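Local coordinates for protein Zgc:56074 (Danio rerio, PDB 3E9D) that probably hydrolyses the 2-phosphate of fructose 2,6-bisphosphate through a phosphohistidine intermediate, thereby restraining glycolysis and favouring the pentose phosphate pathway, at residues V9-G12 / Y16-D19; T14-N17 / L22-Q25; T29-T34 / A62-E67; H36-A41 / C215-I220. One frame throughout, in Å; residues are numbered along the deposited sequence.

How the contacts relate
From the N terminus, contact 1 closes the short connection from strand 2-10 into helix 15-18, setting the catalytic His11 beside Asn17. Contact 2 begins on the same helix, shares Tyr16 and Asn17 with contact 1, and closes the short loop from the helix to residues 22-25. In series after both, contact 3 joins the loop leading into helix 33-45 to helix 60-71. Contact 4 crosses contact 3: it opens on helix 33-45 and reaches residues 215-220, just ahead of strand 220-230. Asn217 ND2, bonded to His11 O and Asn17 OD1, and Thr65 OG1, bonded to Gly12 N, tie contacts 3 and 4 back to the phosphate-binding end of strand 2-10.

Contact 1: residues V9-G12 / Y16-D19; sequences VRHG and YNRD. With PO4 (phosphate ion), chain C; PO4 (phosphate ion), chain D.
Arg10 and Asn17 meet as two donors around a shared anion: Arg10 NH2 and Asn17 ND2 lie 3.4 Å apart without bonding. Arg10 is stretched out, CG anti to its own N (chi1 179°) and the chain straight as far as NE, which carries the guanidinium in between two phosphate ions, both at its edge and probably from the crystallisation liquor; the chain C ion lies at the catalytic histidine. On the chain C phosphate, Arg10 NE reaches O2 at 2.9 Å and Arg10 NH2 reaches O3 at 3.1 Å. On the chain D phosphate, Arg10 NH1 reaches O2 at 2.8 Å while NH2 bonds to O1. A leucine here would probably leave both phosphates without this forked grip and the pocket short of a positive charge. Next comes His11, the residue that becomes phosphorylated during catalysis. Its NE2 edge faces the chain C phosphate in plane, unusually close to phosphorus and doubtful in nature, and its CE1 lies 3.0 Å from Asn17 OD1, ring and amide 22° from coplanar. The other end of that amide, Asn17 ND2, donates at 3.0 Å to O3 of the chain C phosphate, the oxygen Arg10 NH2 also holds. This is the Arg-His-Gly signature of histidine phosphatases. It sits where strand 2-10 ends, between strands 177-182 and 220-230, with His183, Arg61 and Thr65 against the His11 ring and helix 15-18 supplying Asn17.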
loop_
_atom_site.group_PDB
_atom_site.type_symbol
_atom_site.label_atom_id
_atom_site.label_comp_id
_atom_site.label_asym_id
_atom_site.label_seq_id
_atom_site.Cartn_x
_atom_site.Cartn_y
_atom_site.Cartn_z
ATOM N N VAL A 9 -0.662 -1.667 -3.798
ATOM C CA VAL A 9 -1.339 -2.895 -4.208
ATOM C C VAL A 9 -1.141 -3.983 -3.158
ATOM O O VAL A 9 -0.016 -4.226 -2.721
ATOM C CB VAL A 9 -0.812 -3.395 -5.600
ATOM C CG1 VAL A 9 -1.603 -4.629 -6.105
ATOM C CG2 VAL A 9 -0.832 -2.256 -6.639
ATOM N N ARG A 10 -2.226 -4.626 -2.731
ATOM C CA ARG A 10 -2.092 -5.830 -1.899
ATOM C C ARG A 10 -1.690 -7.049 -2.771
ATOM O O ARG A 10 -2.140 -7.182 -3.914
ATOM C CB ARG A 10 -3.400 -6.116 -1.140
ATOM C CG ARG A 10 -3.336 -7.395 -0.268
ATOM C CD ARG A 10 -4.643 -7.641 0.500
ATOM N NE ARG A 10 -4.553 -8.891 1.239
ATOM C CZ ARG A 10 -5.577 -9.717 1.447
ATOM N NH1 ARG A 10 -6.798 -9.437 0.979
ATOM N NH2 ARG A 10 -5.367 -10.835 2.111
ATOM N N HIS A 11 -0.875 -7.947 -2.227
ATOM C CA HIS A 11 -0.446 -9.151 -2.958
ATOM C C HIS A 11 -1.659 -9.985 -3.430
ATOM O O HIS A 11 -2.764 -9.901 -2.857
ATOM C CB HIS A 11 0.459 -10.023 -2.055
ATOM C CG HIS A 11 -0.301 -10.690 -0.954
ATOM N ND1 HIS A 11 -0.981 -11.873 -1.141
ATOM C CD2 HIS A 11 -0.560 -10.300 0.316
ATOM C CE1 HIS A 11 -1.615 -12.198 -0.029
ATOM N NE2 HIS A 11 -1.383 -11.257 0.871
ATOM N N GLY A 12 -1.428 -10.841 -4.423
ATOM C CA GLY A 12 -2.474 -11.741 -4.927
ATOM C C GLY A 12 -2.787 -12.865 -3.954
ATOM O O GLY A 12 -1.989 -13.159 -3.073
ATOM N N TYR A 16 -3.633 -19.766 1.867
ATOM C CA TYR A 16 -4.010 -19.312 3.217
ATOM C C TYR A 16 -5.167 -18.311 3.175
ATOM O O TYR A 16 -6.111 -18.433 3.966
ATOM C CB TYR A 16 -2.809 -18.720 3.981
ATOM C CG TYR A 16 -1.996 -19.734 4.771
ATOM C CD1 TYR A 16 -1.706 -20.993 4.248
ATOM C CD2 TYR A 16 -1.495 -19.420 6.032
ATOM C CE1 TYR A 16 -0.950 -21.923 4.972
ATOM C CE2 TYR A 16 -0.738 -20.343 6.769
ATOM C CZ TYR A 16 -0.471 -21.586 6.232
ATOM O OH TYR A 16 0.284 -22.492 6.949
ATOM N N ASN A 17 -5.092 -17.338 2.257
ATOM C CA ASN A 17 -6.179 -16.376 2.047
ATOM C C ASN A 17 -7.484 -17.110 1.735
ATOM O O ASN A 17 -8.518 -16.846 2.355
ATOM C CB ASN A 17 -5.869 -15.404 0.902
ATOM C CG ASN A 17 -4.753 -14.415 1.225
ATOM O OD1 ASN A 17 -4.064 -13.950 0.319
ATOM N ND2 ASN A 17 -4.555 -14.103 2.507
ATOM N N ARG A 18 -7.424 -18.039 0.782
ATOM C CA ARG A 18 -8.594 -18.801 0.385
ATOM C C ARG A 18 -9.206 -19.582 1.569
ATOM O O ARG A 18 -10.422 -19.621 1.724
ATOM C CB ARG A 18 -8.244 -19.746 -0.774
ATOM C CG ARG A 18 -9.321 -20.792 -1.112
ATOM C CD ARG A 18 -10.535 -20.183 -1.794
ATOM N NE ARG A 18 -10.166 -19.437 -3.003
ATOM C CZ ARG A 18 -9.993 -19.979 -4.215
ATOM N NH1 ARG A 18 -10.145 -21.300 -4.406
ATOM N NH2 ARG A 18 -9.652 -19.199 -5.239
ATOM N N ASP A 19 -8.359 -20.197 2.391
ATOM C CA ASP A 19 -8.848 -21.013 3.508
ATOM C C ASP A 19 -9.138 -20.181 4.751
ATOM O O ASP A 19 -9.502 -20.721 5.785
ATOM C CB ASP A 19 -7.854 -22.130 3.824
ATOM C CG ASP A 19 -7.647 -23.073 2.652
ATOM O OD1 ASP A 19 -8.560 -23.194 1.809
ATOM O OD2 ASP A 19 -6.562 -23.686 2.564
HETATM P P PO4 C . -1.969 -10.731 3.842
HETATM O O1 PO4 C . -0.482 -10.980 3.813
HETATM O O2 PO4 C . -2.372 -9.515 3.041
HETATM O O3 PO4 C . -2.712 -11.911 3.259
HETATM O O4 PO4 C . -2.435 -10.579 5.274
HETATM P P PO4 D . -8.892 -12.360 1.453
HETATM O O1 PO4 D . -7.886 -12.250 2.578
HETATM O O2 PO4 D . -9.132 -10.973 0.864
HETATM O O3 PO4 D . -8.412 -13.319 0.372
HETATM O O4 PO4 D . -10.197 -12.921 2.014
#

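Contact 2: residues T14-N17 / L22-Q25; sequences TQYN and LQGQ. With PO4 (phosphate ion), chain C.
Leu22 meets Tyr16 through its backbone: Leu22 O lies 4.0 Å from Tyr16 CD2, at the edge of the phenol ring and near its plane, while the leucine's CB points away from the helix. Gln23 then carries most of the contact. Its chain, extended beyond CG, runs across the Tyr16 side chain at about a right angle, with Gln23 CD 3.7 Å from Tyr16 CB, and amide and ring planes 37° apart. At its end Gln23 NE2 donates to Thr14 OG1 at 2.8 Å. The bond is bent, 133° at the hydrogen, and the hydroxyl oxygen stands 29° out of the amide plane. That oxygen is gripped twice, because Asn17 N also donates to Thr14 OG1, at 3.1 Å. Thr14 N in return donates to Asn17 OD1 at 3.2 Å, approaching from above the carbonyl plane, and the reciprocal pair forms a capping box at the start of the helix. The Gln23 side chain thus acts from the second shell: it appears to steady the N-cap threonine whose partner, Asn17, lies against the active-site histidine. Backbone bonds of Leu22 to Gly97 and Arg98 hold the loop, and the Leu22 side chain packs on helix 100-110. Arg61 of helix 60-71 touches both Thr14 and Gln23, so helix 15-18 and the loop meet beside that longer helix.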
loop_
_atom_site.group_PDB
_atom_site.type_symbol
_atom_site.label_atom_id
_atom_site.label_comp_id
_atom_site.label_asym_id
_atom_site.label_seq_id
_atom_site.Cartn_x
_atom_site.Cartn_y
_atom_site.Cartn_z
ATOM N N THR A 14 -3.262 -16.196 -1.803
ATOM C CA THR A 14 -2.547 -17.431 -1.448
ATOM C C THR A 14 -3.579 -18.467 -1.021
ATOM O O THR A 14 -4.762 -18.139 -0.812
ATOM C CB THR A 14 -1.571 -17.216 -0.270
ATOM O OG1 THR A 14 -2.325 -16.828 0.886
ATOM C CG2 THR A 14 -0.539 -16.131 -0.597
ATOM N N GLN A 15 -3.142 -19.715 -0.856
ATOM C CA GLN A 15 -4.054 -20.742 -0.343
ATOM C C GLN A 15 -4.510 -20.400 1.078
ATOM O O GLN A 15 -5.657 -20.682 1.435
ATOM C CB GLN A 15 -3.461 -22.162 -0.416
ATOM C CG GLN A 15 -4.514 -23.274 -0.139
ATOM C CD GLN A 15 -5.649 -23.301 -1.174
ATOM O OE1 GLN A 15 -5.415 -23.137 -2.371
ATOM N NE2 GLN A 15 -6.879 -23.514 -0.713
ATOM N N TYR A 16 -3.633 -19.766 1.867
ATOM C CA TYR A 16 -4.010 -19.312 3.217
ATOM C C TYR A 16 -5.167 -18.311 3.175
ATOM O O TYR A 16 -6.111 -18.433 3.966
ATOM C CB TYR A 16 -2.809 -18.720 3.981
ATOM C CG TYR A 16 -1.996 -19.734 4.771
ATOM C CD1 TYR A 16 -1.706 -20.993 4.248
ATOM C CD2 TYR A 16 -1.495 -19.420 6.032
ATOM C CE1 TYR A 16 -0.950 -21.923 4.972
ATOM C CE2 TYR A 16 -0.738 -20.343 6.769
ATOM C CZ TYR A 16 -0.471 -21.586 6.232
ATOM O OH TYR A 16 0.284 -22.492 6.949
ATOM N N ASN A 17 -5.092 -17.338 2.257
ATOM C CA ASN A 17 -6.179 -16.376 2.047
ATOM C C ASN A 17 -7.484 -17.110 1.735
ATOM O O ASN A 17 -8.518 -16.846 2.355
ATOM C CB ASN A 17 -5.869 -15.404 0.902
ATOM C CG ASN A 17 -4.753 -14.415 1.225
ATOM O OD1 ASN A 17 -4.064 -13.950 0.319
ATOM N ND2 ASN A 17 -4.555 -14.103 2.507
ATOM N N LEU A 22 -4.916 -16.983 9.097
ATOM C CA LEU A 22 -4.124 -15.763 9.311
ATOM C C LEU A 22 -2.724 -15.875 8.744
ATOM O O LEU A 22 -1.984 -16.818 9.061
ATOM C CB LEU A 22 -4.028 -15.414 10.790
ATOM C CG LEU A 22 -5.022 -14.435 11.391
ATOM C CD1 LEU A 22 -4.682 -14.310 12.855
ATOM C CD2 LEU A 22 -4.971 -13.049 10.700
ATOM N N GLN A 23 -2.357 -14.902 7.916
ATOM C CA GLN A 23 -1.043 -14.919 7.275
ATOM C C GLN A 23 -0.221 -13.676 7.629
ATOM O O GLN A 23 -0.536 -12.577 7.182
ATOM C CB GLN A 23 -1.219 -15.036 5.757
ATOM C CG GLN A 23 -0.122 -15.850 5.079
ATOM C CD GLN A 23 -0.344 -16.000 3.583
ATOM O OE1 GLN A 23 0.463 -16.602 2.908
ATOM N NE2 GLN A 23 -1.399 -15.412 3.065
ATOM N N GLY A 24 0.830 -13.842 8.425
ATOM C CA GLY A 24 1.600 -12.701 8.918
ATOM C C GLY A 24 3.019 -12.686 8.389
ATOM O O GLY A 24 3.236 -12.706 7.186
ATOM N N GLN A 25 3.991 -12.663 9.293
ATOM C CA GLN A 25 5.397 -12.515 8.907
ATOM C C GLN A 25 6.150 -13.823 8.886
ATOM O O GLN A 25 7.259 -13.876 8.349
ATOM C CB GLN A 25 6.124 -11.560 9.867
ATOM C CG GLN A 25 5.412 -10.261 10.094
ATOM C CD GLN A 25 6.176 -9.304 11.004
ATOM O OE1 GLN A 25 7.331 -9.540 11.335
ATOM N NE2 GLN A 25 5.534 -8.207 11.384
HETATM P P PO4 C . -1.969 -10.731 3.842
HETATM O O1 PO4 C . -0.482 -10.980 3.813
HETATM O O2 PO4 C . -2.372 -9.515 3.041
HETATM O O3 PO4 C . -2.712 -11.911 3.259
HETATM O O4 PO4 C . -2.435 -10.579 5.274
#

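Contact 3: residues T29-T34 / A62-E67; sequences TPLSDT and AIQTAE
Gln64 reaches from helix 60-71 to the backbone of Leu31, where Leu31 N donates to Gln64 OE1 at 2.9 Å. The bond is nearly straight, 167° at the hydrogen, with the donor tilted 26° from the carbonyl plane. The same oxygen rests 3.4 Å from Pro30 CA. At the other end of the amide, Gln64 NE2 donates to a water at 3.1 Å, and this water gives a hydrogen to Leu31 O at 2.7 Å. The chain gets there by extending beyond CG, with CG placed beside its own backbone N (chi1 -70°). Alongside the polar link, the Leu31 side chain slides past Gln64 in the opposite direction: Leu31 CD1 lies 3.7 Å from Gln64 CB, and Leu31 CD2 lies 3.6 Å from Thr65 OG1. Further out, Thr65 OG1 has stronger partners in Arg61 O and Gly12 N, while Leu31 also touches Ile68. Ser32, the N-cap of helix 33-45, is bonded through OG to Glu13 O and Gly35 N, which positions the turn after Leu31. A leucine in place of Gln64 would probably leave Leu31 N without its acceptor and the bridging water without one of its two partners. One amide thus satisfies the N-H of Leu31 directly and its C=O through water, so that the polar backbone is matched where the chain enters the helix.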
loop_
_atom_site.group_PDB
_atom_site.type_symbol
_atom_site.label_atom_id
_atom_site.label_comp_id
_atom_site.label_asym_id
_atom_site.label_seq_id
_atom_site.Cartn_x
_atom_site.Cartn_y
_atom_site.Cartn_z
ATOM N N THR A 29 4.261 -18.237 2.437
ATOM C CA THR A 29 3.594 -18.955 1.354
ATOM C C THR A 29 3.641 -18.221 -0.002
ATOM O O THR A 29 3.682 -16.985 -0.052
ATOM C CB THR A 29 2.128 -19.127 1.685
ATOM O OG1 THR A 29 1.590 -17.830 1.963
ATOM C CG2 THR A 29 1.941 -19.984 2.909
ATOM N N PRO A 30 3.622 -18.993 -1.107
ATOM C CA PRO A 30 3.547 -18.403 -2.435
ATOM C C PRO A 30 2.111 -18.093 -2.895
ATOM O O PRO A 30 1.141 -18.520 -2.259
ATOM C CB PRO A 30 4.176 -19.482 -3.327
ATOM C CG PRO A 30 3.804 -20.797 -2.631
ATOM C CD PRO A 30 3.870 -20.456 -1.148
ATOM N N LEU A 31 1.990 -17.353 -3.998
ATOM C CA LEU A 31 0.709 -17.154 -4.667
ATOM C C LEU A 31 0.118 -18.501 -5.047
ATOM O O LEU A 31 0.848 -19.427 -5.402
ATOM C CB LEU A 31 0.891 -16.341 -5.952
ATOM C CG LEU A 31 1.377 -14.887 -5.868
ATOM C CD1 LEU A 31 1.511 -14.282 -7.283
ATOM C CD2 LEU A 31 0.431 -14.081 -5.022
ATOM N N SER A 32 -1.200 -18.596 -4.961
ATOM C CA SER A 32 -1.933 -19.718 -5.522
ATOM C C SER A 32 -2.131 -19.449 -7.014
ATOM O O SER A 32 -1.760 -18.375 -7.523
ATOM C CB SER A 32 -3.288 -19.840 -4.841
ATOM O OG SER A 32 -4.111 -18.747 -5.205
ATOM N N ASP A 33 -2.703 -20.419 -7.717
ATOM C CA ASP A 33 -3.071 -20.205 -9.122
ATOM C C ASP A 33 -3.962 -18.979 -9.293
ATOM O O ASP A 33 -3.758 -18.173 -10.214
ATOM C CB ASP A 33 -3.768 -21.413 -9.741
ATOM C CG ASP A 33 -3.934 -21.251 -11.262
ATOM O OD1 ASP A 33 -2.893 -21.064 -11.940
ATOM O OD2 ASP A 33 -5.078 -21.257 -11.776
ATOM N N THR A 34 -4.940 -18.830 -8.403
ATOM C CA THR A 34 -5.798 -17.642 -8.407
ATOM C C THR A 34 -4.975 -16.347 -8.269
ATOM O O THR A 34 -5.204 -15.383 -9.004
ATOM C CB THR A 34 -6.831 -17.729 -7.284
ATOM O OG1 THR A 34 -7.583 -18.931 -7.445
ATOM C CG2 THR A 34 -7.781 -16.542 -7.298
ATOM N N ALA A 62 4.160 -11.143 -1.904
ATOM C CA ALA A 62 4.236 -9.745 -2.349
ATOM C C ALA A 62 5.276 -9.564 -3.464
ATOM O O ALA A 62 5.008 -8.915 -4.507
ATOM C CB ALA A 62 4.558 -8.820 -1.137
ATOM N N ILE A 63 6.465 -10.143 -3.255
ATOM C CA ILE A 63 7.496 -10.145 -4.299
ATOM C C ILE A 63 6.985 -10.703 -5.643
ATOM O O ILE A 63 7.213 -10.100 -6.691
ATOM C CB ILE A 63 8.764 -10.916 -3.859
ATOM C CG1 ILE A 63 9.398 -10.192 -2.651
ATOM C CG2 ILE A 63 9.768 -11.040 -5.051
ATOM C CD1 ILE A 63 10.362 -11.025 -1.861
ATOM N N GLN A 64 6.308 -11.848 -5.602
ATOM C CA GLN A 64 5.738 -12.446 -6.827
ATOM C C GLN A 64 4.724 -11.538 -7.526
ATOM O O GLN A 64 4.696 -11.455 -8.749
ATOM C CB GLN A 64 5.061 -13.761 -6.499
ATOM C CG GLN A 64 5.995 -14.868 -6.117
ATOM C CD GLN A 64 5.219 -16.117 -5.793
ATOM O OE1 GLN A 64 4.566 -16.206 -4.754
ATOM N NE2 GLN A 64 5.261 -17.089 -6.703
ATOM N N THR A 65 3.888 -10.871 -6.733
ATOM C CA THR A 65 2.889 -9.956 -7.255
ATOM C C THR A 65 3.569 -8.775 -7.927
ATOM O O THR A 65 3.230 -8.411 -9.067
ATOM C CB THR A 65 1.934 -9.481 -6.134
ATOM O OG1 THR A 65 1.275 -10.625 -5.586
ATOM C CG2 THR A 65 0.872 -8.474 -6.672
ATOM N N ALA A 66 4.570 -8.210 -7.247
ATOM C CA ALA A 66 5.331 -7.102 -7.823
ATOM C C ALA A 66 6.029 -7.524 -9.121
ATOM O O ALA A 66 6.052 -6.758 -10.099
ATOM C CB ALA A 66 6.334 -6.562 -6.821
ATOM N N GLU A 67 6.590 -8.737 -9.135
ATOM C CA GLU A 67 7.313 -9.215 -10.312
ATOM C C GLU A 67 6.357 -9.351 -11.512
ATOM O O GLU A 67 6.706 -9.028 -12.642
ATOM C CB GLU A 67 7.993 -10.555 -10.048
ATOM C CG GLU A 67 9.205 -10.466 -9.137
ATOM C CD GLU A 67 9.740 -11.841 -8.751
ATOM O OE1 GLU A 67 8.935 -12.803 -8.658
ATOM O OE2 GLU A 67 10.964 -11.953 -8.520
HETATM O O HOH W 1 3.282 -19.443 -6.678
#

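Contact 4: residues H36-A41 / C215-I220; sequences HQQAAA and CPNTGI
Gln38 of helix 33-45 packs against Asn217 and Thr218, the two central residues of a type II beta turn running from Pro216 to Gly219. The turn is closed by Gly219 N donating to Pro216 O at 2.9 Å, and Thr218 takes the left-handed backbone conformation (phi 61°) that its place in such a turn demands. The direct contacts across the pair are van der Waals ones. Gln38 OE1 comes 3.2 Å from Asn217 CB, the two amide planes turned 37° apart. Thr218 presses on the root of the same glutamine, both its branches near Gln38 CB, with Thr218 CG2 at 3.7 Å; the same methyl also sits 3.9 Å from Ala39 N. Water adds a polar link, bridging the two amides: it accepts from Gln38 NE2 at 2.9 Å and lies 2.8 Å from Asn217 OD1. The amide ends are otherwise committed outside the pair. Gln38 OE1 accepts from Glu13 N, while Asn217 ND2 bonds to His11 O and Asn17 OD1. The turn that leads into strand 220-230 is thereby held both to the catalytic loop and to helix 33-45, while Ile68 of helix 60-71 touches Ala39. Thr218 OG1 pairs with His249 NE2, and, with OG1 between the backbone N and the carbonyl carbon (chi1 74°), the hydroxyl turns back to donate to Asn217 O at 2.7 Å.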
loop_
_atom_site.group_PDB
_atom_site.type_symbol
_atom_site.label_atom_id
_atom_site.label_comp_id
_atom_site.label_asym_id
_atom_site.label_seq_id
_atom_site.Cartn_x
_atom_site.Cartn_y
_atom_site.Cartn_z
ATOM N N HIS A 36 -1.815 -15.740 -9.032
ATOM C CA HIS A 36 -1.094 -15.502 -10.272
ATOM C C HIS A 36 -1.992 -14.800 -11.275
ATOM O O HIS A 36 -1.560 -13.872 -11.950
ATOM C CB HIS A 36 -0.599 -16.825 -10.865
ATOM C CG HIS A 36 0.692 -17.289 -10.275
ATOM N ND1 HIS A 36 1.916 -16.864 -10.747
ATOM C CD2 HIS A 36 0.952 -18.107 -9.228
ATOM C CE1 HIS A 36 2.879 -17.425 -10.037
ATOM N NE2 HIS A 36 2.320 -18.186 -9.109
ATOM N N GLN A 37 -3.242 -15.247 -11.359
ATOM C CA GLN A 37 -4.220 -14.623 -12.256
ATOM C C GLN A 37 -4.566 -13.208 -11.839
ATOM O O GLN A 37 -4.684 -12.316 -12.686
ATOM C CB GLN A 37 -5.520 -15.433 -12.276
ATOM C CG GLN A 37 -5.455 -16.655 -13.098
ATOM C CD GLN A 37 -6.685 -17.500 -12.923
ATOM O OE1 GLN A 37 -7.688 -17.273 -13.582
ATOM N NE2 GLN A 37 -6.618 -18.482 -12.025
ATOM N N GLN A 38 -4.766 -13.004 -10.541
ATOM C CA GLN A 38 -5.142 -11.668 -10.076
ATOM C C GLN A 38 -3.992 -10.688 -10.308
ATOM O O GLN A 38 -4.227 -9.552 -10.713
ATOM C CB GLN A 38 -5.542 -11.670 -8.606
ATOM C CG GLN A 38 -6.753 -12.537 -8.271
ATOM C CD GLN A 38 -6.941 -12.631 -6.763
ATOM O OE1 GLN A 38 -5.973 -12.578 -6.003
ATOM N NE2 GLN A 38 -8.179 -12.753 -6.330
ATOM N N ALA A 39 -2.759 -11.151 -10.075
ATOM C CA ALA A 39 -1.550 -10.323 -10.249
ATOM C C ALA A 39 -1.368 -9.926 -11.702
ATOM O O ALA A 39 -1.013 -8.786 -11.996
ATOM C CB ALA A 39 -0.296 -11.052 -9.733
ATOM N N ALA A 40 -1.605 -10.871 -12.612
ATOM C CA ALA A 40 -1.511 -10.599 -14.051
ATOM C C ALA A 40 -2.559 -9.574 -14.511
ATOM O O ALA A 40 -2.259 -8.676 -15.325
ATOM C CB ALA A 40 -1.624 -11.906 -14.849
ATOM N N ALA A 41 -3.767 -9.689 -13.961
ATOM C CA ALA A 41 -4.848 -8.754 -14.254
ATOM C C ALA A 41 -4.517 -7.356 -13.736
ATOM O O ALA A 41 -4.794 -6.364 -14.416
ATOM C CB ALA A 41 -6.211 -9.258 -13.662
ATOM N N CYS A 215 -8.646 -4.239 2.227
ATOM C CA CYS A 215 -8.228 -4.289 0.821
ATOM C C CYS A 215 -8.314 -5.706 0.263
ATOM O O CYS A 215 -7.807 -6.648 0.892
ATOM C CB CYS A 215 -6.801 -3.775 0.645
ATOM S SG CYS A 215 -6.365 -3.561 -1.133
ATOM N N PRO A 216 -8.947 -5.873 -0.915
ATOM C CA PRO A 216 -8.974 -7.235 -1.492
ATOM C C PRO A 216 -7.610 -7.600 -2.040
ATOM O O PRO A 216 -6.753 -6.728 -2.174
ATOM C CB PRO A 216 -9.991 -7.134 -2.635
ATOM C CG PRO A 216 -10.043 -5.661 -2.981
ATOM C CD PRO A 216 -9.723 -4.903 -1.708
ATOM N N ASN A 217 -7.406 -8.880 -2.346
ATOM C CA ASN A 217 -6.185 -9.313 -3.024
ATOM C C ASN A 217 -6.015 -8.553 -4.351
ATOM O O ASN A 217 -6.930 -8.538 -5.187
ATOM C CB ASN A 217 -6.235 -10.819 -3.294
ATOM C CG ASN A 217 -6.013 -11.646 -2.053
ATOM O OD1 ASN A 217 -6.902 -12.373 -1.634
ATOM N ND2 ASN A 217 -4.815 -11.572 -1.477
ATOM N N THR A 218 -4.848 -7.937 -4.534
ATOM C CA THR A 218 -4.552 -7.036 -5.669
ATOM C C THR A 218 -5.434 -5.774 -5.765
ATOM O O THR A 218 -5.459 -5.116 -6.806
ATOM C CB THR A 218 -4.443 -7.764 -7.063
ATOM O OG1 THR A 218 -5.746 -8.146 -7.540
ATOM C CG2 THR A 218 -3.548 -8.987 -6.959
ATOM N N GLY A 219 -6.122 -5.430 -4.676
ATOM C CA GLY A 219 -6.874 -4.170 -4.618
ATOM C C GLY A 219 -5.871 -3.033 -4.697
ATOM O O GLY A 219 -4.751 -3.140 -4.154
ATOM N N ILE A 220 -6.259 -1.960 -5.393
ATOM C CA ILE A 220 -5.331 -0.897 -5.758
ATOM C C ILE A 220 -5.796 0.443 -5.184
ATOM O O ILE A 220 -6.964 0.829 -5.380
ATOM C CB ILE A 220 -5.193 -0.762 -7.317
ATOM C CG1 ILE A 220 -4.843 -2.118 -7.961
ATOM C CG2 ILE A 220 -4.146 0.287 -7.656
ATOM C CD1 ILE A 220 -4.869 -2.111 -9.493
HETATM O O HOH W 2 -8.838 -13.024 -3.477
#